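Local coordinates for protein 6-aminohexanoate-dimer hydrolase (Bacillus anthracis, PDB 4GB7) that probably hydrolyses the amide bond of 6-aminohexanoate dimers, or of related substrates, as a serine hydrolase of the beta-lactamase clan, at residues I333-E342 against S354-H363. Sequence-based numbering, arbitrary orientation. Where two conformers were deposited one is given.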
ATOM      1  N   ILE A 333     -15.570  -4.148   5.039  1.00 22.66           N
ATOM      2  CA  ILE A 333     -14.470  -3.392   4.471  1.00 22.46           C
ATOM      3  C   ILE A 333     -14.866  -2.952   3.099  1.00 21.52           C
ATOM      4  O   ILE A 333     -14.878  -1.764   2.779  1.00 22.52           O
ATOM      5  CB  ILE A 333     -13.112  -4.158   4.421  1.00 20.82           C
ATOM      6  CG1 ILE A 333     -12.623  -4.456   5.831  1.00 21.40           C
ATOM      7  CG2 ILE A 333     -12.032  -3.322   3.696  1.00 23.07           C
ATOM      8  CD1 ILE A 333     -11.521  -5.481   5.958  1.00 23.97           C
ATOM      9  N   THR A 334     -15.230  -3.910   2.276  1.00 21.27           N
ATOM     10  CA  THR A 334     -15.585  -3.581   0.901  1.00 22.33           C
ATOM     11  C   THR A 334     -16.979  -2.928   0.811  1.00 23.10           C
ATOM     12  O   THR A 334     -17.175  -2.013  -0.003  1.00 24.91           O
ATOM     13  CB  THR A 334     -15.515  -4.839   0.011  1.00 23.86           C
ATOM     14  OG1 THR A 334     -16.429  -5.817   0.512  1.00 28.52           O
ATOM     15  CG2 THR A 334     -14.133  -5.410   0.061  1.00 22.16           C
ATOM     16  N   GLU A 335     -17.927  -3.351   1.661  1.00 22.81           N
ATOM     17  CA  GLU A 335     -19.270  -2.805   1.649  0.60 23.52           C
ATOM     18  C   GLU A 335     -19.196  -1.296   1.890  1.00 24.40           C
ATOM     19  O   GLU A 335     -19.805  -0.496   1.184  1.00 24.93           O
ATOM     20  CB  GLU A 335     -20.155  -3.434   2.756  0.60 24.20           C
ATOM     21  CG  GLU A 335     -21.614  -2.997   2.652  0.60 33.05           C
ATOM     22  CD  GLU A 335     -22.550  -3.620   3.683  0.60 38.48           C
ATOM     23  OE1 GLU A 335     -22.110  -3.936   4.805  0.60 43.36           O
ATOM     24  OE2 GLU A 335     -23.750  -3.751   3.365  0.60 48.30           O
ATOM     25  N   ASP A 336     -18.464  -0.918   2.924  1.00 24.09           N
ATOM     26  CA  ASP A 336     -18.386   0.488   3.316  1.00 24.51           C
ATOM     27  C   ASP A 336     -17.692   1.335   2.245  1.00 23.62           C
ATOM     28  O   ASP A 336     -18.106   2.465   1.967  1.00 26.34           O
ATOM     29  CB  ASP A 336     -17.676   0.658   4.653  1.00 22.87           C
ATOM     30  CG  ASP A 336     -18.506   0.151   5.824  1.00 25.12           C
ATOM     31  OD1 ASP A 336     -19.661  -0.273   5.609  1.00 29.53           O
ATOM     32  OD2 ASP A 336     -17.983   0.158   6.972  1.00 28.40           O
ATOM     33  N   ILE A 337     -16.663   0.776   1.626  1.00 20.79           N
ATOM     34  CA  ILE A 337     -15.992   1.457   0.563  1.00 20.96           C
ATOM     35  C   ILE A 337     -16.911   1.695  -0.611  1.00 25.40           C
ATOM     36  O   ILE A 337     -16.976   2.815  -1.149  1.00 26.77           O
ATOM     37  CB  ILE A 337     -14.740   0.708   0.123  1.00 23.22           C
ATOM     38  CG1 ILE A 337     -13.667   0.816   1.220  1.00 27.87           C
ATOM     39  CG2 ILE A 337     -14.255   1.246  -1.199  1.00 25.87           C
ATOM     40  CD1 ILE A 337     -12.566  -0.241   1.128  1.00 30.52           C
ATOM     41  N   LYS A 338     -17.636   0.652  -1.012  1.00 23.05           N
ATOM     42  CA  LYS A 338     -18.519   0.741  -2.180  1.00 29.88           C
ATOM     43  C   LYS A 338     -19.705   1.666  -1.964  1.00 26.12           C
ATOM     44  O   LYS A 338     -20.230   2.202  -2.900  1.00 29.38           O
ATOM     45  CB  LYS A 338     -18.911  -0.659  -2.653  1.00 31.83           C
ATOM     46  CG  LYS A 338     -17.668  -1.408  -3.192  1.00 33.45           C
ATOM     47  CD  LYS A 338     -17.986  -2.768  -3.804  1.00 38.15           C
ATOM     48  CE  LYS A 338     -18.467  -3.758  -2.762  1.00 41.00           C
ATOM     49  NZ  LYS A 338     -18.547  -5.151  -3.299  1.00 38.15           N
ATOM     50  N   ASN A 339     -20.067   1.914  -0.720  1.00 24.80           N
ATOM     51  CA  ASN A 339     -21.130   2.882  -0.389  1.00 28.62           C
ATOM     52  C   ASN A 339     -20.678   4.344  -0.223  1.00 28.27           C
ATOM     53  O   ASN A 339     -21.510   5.218   0.062  1.00 31.42           O
ATOM     54  CB  ASN A 339     -21.836   2.406   0.903  1.00 30.21           C
ATOM     55  CG  ASN A 339     -22.721   1.209   0.674  1.00 34.73           C
ATOM     56  OD1 ASN A 339     -23.222   0.971  -0.433  1.00 43.20           O
ATOM     57  ND2 ASN A 339     -22.926   0.444   1.718  1.00 35.19           N
ATOM     58  N   VAL A 340     -19.380   4.628  -0.403  1.00 24.57           N
ATOM     59  CA  VAL A 340     -18.882   6.010  -0.329  1.00 23.47           C
ATOM     60  C   VAL A 340     -19.288   6.760  -1.605  1.00 24.82           C
ATOM     61  O   VAL A 340     -18.775   6.462  -2.691  1.00 26.94           O
ATOM     62  CB  VAL A 340     -17.347   6.126  -0.037  1.00 24.30           C
ATOM     63  CG1 VAL A 340     -16.860   7.578  -0.024  1.00 24.67           C
ATOM     64  CG2 VAL A 340     -16.996   5.507   1.301  1.00 24.62           C
ATOM     65  N   GLN A 341     -20.184   7.743  -1.471  1.00 25.78           N
ATOM     66  CA  GLN A 341     -20.637   8.519  -2.639  1.00 27.91           C
ATOM     67  C   GLN A 341     -19.728   9.702  -2.950  1.00 23.39           C
ATOM     68  O   GLN A 341     -18.965  10.129  -2.091  1.00 22.98           O
ATOM     69  CB  GLN A 341     -22.063   9.016  -2.424  1.00 31.27           C
ATOM     70  CG  GLN A 341     -23.016   7.859  -2.202  1.00 38.65           C
ATOM     71  CD  GLN A 341     -24.413   8.182  -2.630  1.00 47.18           C
ATOM     72  OE1 GLN A 341     -25.180   8.758  -1.871  1.00 55.06           O
ATOM     73  NE2 GLN A 341     -24.758   7.805  -3.856  1.00 64.03           N
ATOM     74  N   GLU A 342     -19.787  10.195  -4.195  1.00 26.22           N
ATOM     75  CA  GLU A 342     -19.043  11.357  -4.578  1.00 25.57           C
ATOM     76  C   GLU A 342     -19.474  12.482  -3.639  1.00 25.56           C
ATOM     77  O   GLU A 342     -20.661  12.663  -3.392  1.00 29.03           O
ATOM     78  CB  GLU A 342     -19.232  11.695  -6.069  1.00 30.98           C
ATOM     79  CG  GLU A 342     -18.471  12.945  -6.501  1.00 34.21           C
ATOM     80  CD  GLU A 342     -18.229  13.077  -8.001  1.00 38.22           C
ATOM     81  OE1 GLU A 342     -17.802  14.178  -8.421  1.00 49.23           O
ATOM     82  OE2 GLU A 342     -18.445  12.106  -8.765  1.00 46.16           O
ATOM     83  N   SER A 354     -12.494  10.141  -3.238  1.00 21.01           N
ATOM     84  CA  SER A 354     -12.717  10.008  -1.807  1.00 20.21           C
ATOM     85  C   SER A 354     -11.714   9.038  -1.231  1.00 19.88           C
ATOM     86  O   SER A 354     -10.976   8.388  -1.966  1.00 21.50           O
ATOM     87  CB  SER A 354     -14.122   9.524  -1.492  1.00 21.14           C
ATOM     88  OG  SER A 354     -15.110  10.392  -1.977  1.00 21.22           O
ATOM     89  N   TYR A 355     -11.708   8.945   0.097  1.00 19.13           N
ATOM     90  CA  TYR A 355     -10.777   8.062   0.797  1.00 16.50           C
ATOM     91  C   TYR A 355     -11.458   7.559   2.065  1.00 16.74           C
ATOM     92  O   TYR A 355     -11.998   8.365   2.831  1.00 21.02           O
ATOM     93  CB  TYR A 355      -9.540   8.816   1.177  1.00 18.13           C
ATOM     94  CG  TYR A 355      -8.397   8.000   1.766  1.00 20.16           C
ATOM     95  CD1 TYR A 355      -8.379   7.638   3.101  1.00 19.88           C
ATOM     96  CD2 TYR A 355      -7.309   7.597   0.957  1.00 16.66           C
ATOM     97  CE1 TYR A 355      -7.292   6.957   3.648  1.00 17.69           C
ATOM     98  CE2 TYR A 355      -6.238   6.900   1.494  1.00 19.57           C
ATOM     99  CZ  TYR A 355      -6.242   6.546   2.821  1.00 18.26           C
ATOM    100  OH  TYR A 355      -5.149   5.920   3.361  1.00 17.09           O
ATOM    101  N   HIS A 356     -11.413   6.249   2.283  1.00 18.94           N
ATOM    102  CA  HIS A 356     -12.078   5.639   3.434  1.00 17.42           C
ATOM    103  C   HIS A 356     -11.299   4.413   3.872  1.00 19.31           C
ATOM    104  O   HIS A 356     -11.010   3.534   3.057  1.00 18.48           O
ATOM    105  CB  HIS A 356     -13.515   5.262   3.063  1.00 18.68           C
ATOM    106  CG  HIS A 356     -14.401   4.929   4.256  1.00 22.03           C
ATOM    107  ND1 HIS A 356     -14.169   5.404   5.507  1.00 22.21           N
ATOM    108  CD2 HIS A 356     -15.566   4.201   4.327  1.00 21.25           C
ATOM    109  CE1 HIS A 356     -15.118   4.954   6.340  1.00 22.76           C
ATOM    110  NE2 HIS A 356     -15.992   4.239   5.623  1.00 20.93           N
ATOM    111  N   ASN A 357     -10.929   4.351   5.152  1.00 19.39           N
ATOM    112  CA  ASN A 357     -10.335   3.162   5.750  1.00 19.42           C
ATOM    113  C   ASN A 357      -9.109   2.613   5.015  1.00 18.11           C
ATOM    114  O   ASN A 357      -8.936   1.405   4.828  1.00 18.55           O
ATOM    115  CB  ASN A 357     -11.449   2.090   5.892  1.00 18.61           C
ATOM    116  CG  ASN A 357     -12.554   2.537   6.844  1.00 19.89           C
ATOM    117  OD1 ASN A 357     -12.292   3.313   7.775  1.00 20.01           O
ATOM    118  ND2 ASN A 357     -13.792   2.073   6.597  1.00 22.72           N
ATOM    119  N   GLN A 358      -8.253   3.537   4.626  1.00 18.52           N
ATOM    120  CA  GLN A 358      -6.958   3.288   3.990  1.00 17.55           C
ATOM    121  C   GLN A 358      -7.037   3.024   2.495  1.00 18.57           C
ATOM    122  O   GLN A 358      -6.009   2.734   1.873  1.00 18.24           O
ATOM    123  CB  GLN A 358      -6.093   2.258   4.733  1.00 19.28           C
ATOM    124  CG  GLN A 358      -5.956   2.512   6.258  1.00 18.00           C
ATOM    125  CD  GLN A 358      -5.074   3.719   6.580  1.00 18.29           C
ATOM    126  OE1 GLN A 358      -3.845   3.621   6.599  1.00 21.35           O
ATOM    127  NE2 GLN A 358      -5.713   4.862   6.900  1.00 18.26           N
ATOM    128  N   TRP A 359      -8.242   3.143   1.922  1.00 16.59           N
ATOM    129  CA  TRP A 359      -8.467   2.950   0.460  1.00 18.06           C
ATOM    130  C   TRP A 359      -8.902   4.235  -0.275  1.00 19.05           C
ATOM    131  O   TRP A 359      -9.685   5.052   0.233  1.00 19.16           O
ATOM    132  CB  TRP A 359      -9.557   1.907   0.219  1.00 16.91           C
ATOM    133  CG  TRP A 359      -9.159   0.532   0.627  1.00 17.95           C
ATOM    134  CD1 TRP A 359      -9.334  -0.073   1.872  1.00 16.91           C
ATOM    135  CD2 TRP A 359      -8.601  -0.483  -0.222  1.00 16.27           C
ATOM    136  NE1 TRP A 359      -8.880  -1.337   1.852  1.00 17.93           N
ATOM    137  CE2 TRP A 359      -8.421  -1.645   0.606  1.00 17.01           C
ATOM    138  CE3 TRP A 359      -8.181  -0.531  -1.562  1.00 17.74           C
ATOM    139  CZ2 TRP A 359      -7.848  -2.809   0.135  1.00 17.06           C
ATOM    140  CZ3 TRP A 359      -7.631  -1.710  -2.027  1.00 20.13           C
ATOM    141  CH2 TRP A 359      -7.467  -2.838  -1.191  1.00 17.67           C
ATOM    142  N   TRP A 360      -8.382   4.415  -1.485  1.00 16.81           N
ATOM    143  CA  TRP A 360      -8.815   5.466  -2.407  1.00 17.77           C
ATOM    144  C   TRP A 360     -10.015   4.991  -3.198  1.00 16.39           C
ATOM    145  O   TRP A 360     -10.097   3.813  -3.617  1.00 19.18           O
ATOM    146  CB  TRP A 360      -7.724   5.845  -3.409  1.00 17.64           C
ATOM    147  CG  TRP A 360      -6.418   6.291  -2.775  1.00 19.31           C
ATOM    148  CD1 TRP A 360      -5.398   5.497  -2.312  1.00 20.49           C
ATOM    149  CD2 TRP A 360      -5.991   7.676  -2.489  1.00 18.19           C
ATOM    150  NE1 TRP A 360      -4.385   6.254  -1.791  1.00 21.96           N
ATOM    151  CE2 TRP A 360      -4.684   7.580  -1.873  1.00 19.97           C
ATOM    152  CE3 TRP A 360      -6.564   8.939  -2.682  1.00 20.37           C
ATOM    153  CZ2 TRP A 360      -3.986   8.693  -1.471  1.00 19.60           C
ATOM    154  CZ3 TRP A 360      -5.823  10.060  -2.323  1.00 18.65           C
ATOM    155  CH2 TRP A 360      -4.576   9.949  -1.717  1.00 19.67           C
ATOM    156  N   ILE A 361     -10.943   5.919  -3.418  1.00 18.04           N
ATOM    157  CA  ILE A 361     -12.175   5.654  -4.150  1.00 18.09           C
ATOM    158  C   ILE A 361     -12.288   6.701  -5.227  1.00 19.09           C
ATOM    159  O   ILE A 361     -12.722   7.840  -4.950  1.00 21.13           O
ATOM    160  CB  ILE A 361     -13.403   5.716  -3.209  1.00 19.64           C
ATOM    161  CG1 ILE A 361     -13.229   4.759  -2.052  1.00 21.85           C
ATOM    162  CG2 ILE A 361     -14.677   5.440  -3.983  1.00 21.37           C
ATOM    163  CD1 ILE A 361     -14.086   5.075  -0.859  1.00 24.49           C
ATOM    164  N   PRO A 362     -11.837   6.362  -6.456  1.00 19.35           N
ATOM    165  CA  PRO A 362     -11.788   7.365  -7.515  1.00 21.01           C
ATOM    166  C   PRO A 362     -13.139   7.811  -8.066  1.00 19.58           C
ATOM    167  O   PRO A 362     -13.190   8.763  -8.826  1.00 23.77           O
ATOM    168  CB  PRO A 362     -11.017   6.625  -8.644  1.00 24.45           C
ATOM    169  CG  PRO A 362     -11.247   5.164  -8.397  1.00 24.63           C
ATOM    170  CD  PRO A 362     -11.223   5.096  -6.880  1.00 21.59           C
ATOM    171  N   HIS A 363     -14.192   7.056  -7.784  1.00 17.24           N
ATOM    172  CA  HIS A 363     -15.519   7.214  -8.437  1.00 17.67           C
ATOM    173  C   HIS A 363     -15.423   7.171  -9.937  1.00 18.51           C
ATOM    174  O   HIS A 363     -15.911   8.062 -10.640  1.00 22.33           O
ATOM    175  CB  HIS A 363     -16.198   8.496  -7.946  1.00 22.36           C
ATOM    176  CG  HIS A 363     -16.479   8.473  -6.472  1.00 23.99           C
ATOM    177  ND1 HIS A 363     -15.808   9.248  -5.572  1.00 22.84           N
ATOM    178  CD2 HIS A 363     -17.327   7.667  -5.734  1.00 22.24           C
ATOM    179  CE1 HIS A 363     -16.261   8.961  -4.337  1.00 19.74           C
ATOM    180  NE2 HIS A 363     -17.179   8.004  -4.436  1.00 24.08           N
TER
HETATM  181  O   HOH W   1     -14.231  -0.183   5.065  1.00 27.73           O
HETATM  182  O   HOH W   2     -16.600   2.385   7.944  1.00 31.52           O
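Ile337 sets its CD1 over one face of the Trp359 indole, 3.3 Å from CD1 of that ring, a tight fit for two carbons. Its other branch serves a different neighbour: chi1 of -71° keeps CG1 beside the backbone N and leaves CG2 anti to it, 3.8 Å from Ile361 CG1. Thus one helical side chain bridges two residues of the facing hairpin, and Phe369 of strand 369-373 also packs on it.

Just beyond the helix, Val340 turns its CB directly at the hairpin and splits its methyls between three residues. CG1 reaches Ser354 CB at 3.7 Å, CG2 meets His356 CD2 at 3.6 Å, and Ile361 CD1 lies against CB as well as both methyls.

Strands 354-356 and 359-361 form a tight beta-hairpin with a two-residue loop, Asn357-Gln358, in a type I' turn from His356 to Trp359. Within the beta-lactamase-like fold, Trp359 of the hairpin and Ile333 of helix 332-338 both pack on helix 143-155, through Val144 and Ala148; that helix starts near an SxxK pattern consistent with the serine hydrolases of this clan.

At the far end His363 donates from NE2 to Val340 O over 2.8 Å, with an N-H...O angle of 161°. The oxygen lies in the imidazole plane, yet the donor stands 43° out of the carbonyl plane, so the bond is nearly straight at nitrogen without following a carbonyl lone pair. ND1 bonds to Ser352 O; with both nitrogens engaged, rotation of the ring is restricted. Glu342 CB makes a CH-pi contact over one face, 4.2 Å from the centroid, while Ile361 CG2 backs the opposite face. Near the turn, two waters add polar links: both accept from Asn357 ND2, one donating to Ile333 O, the other to Asp336 OD2.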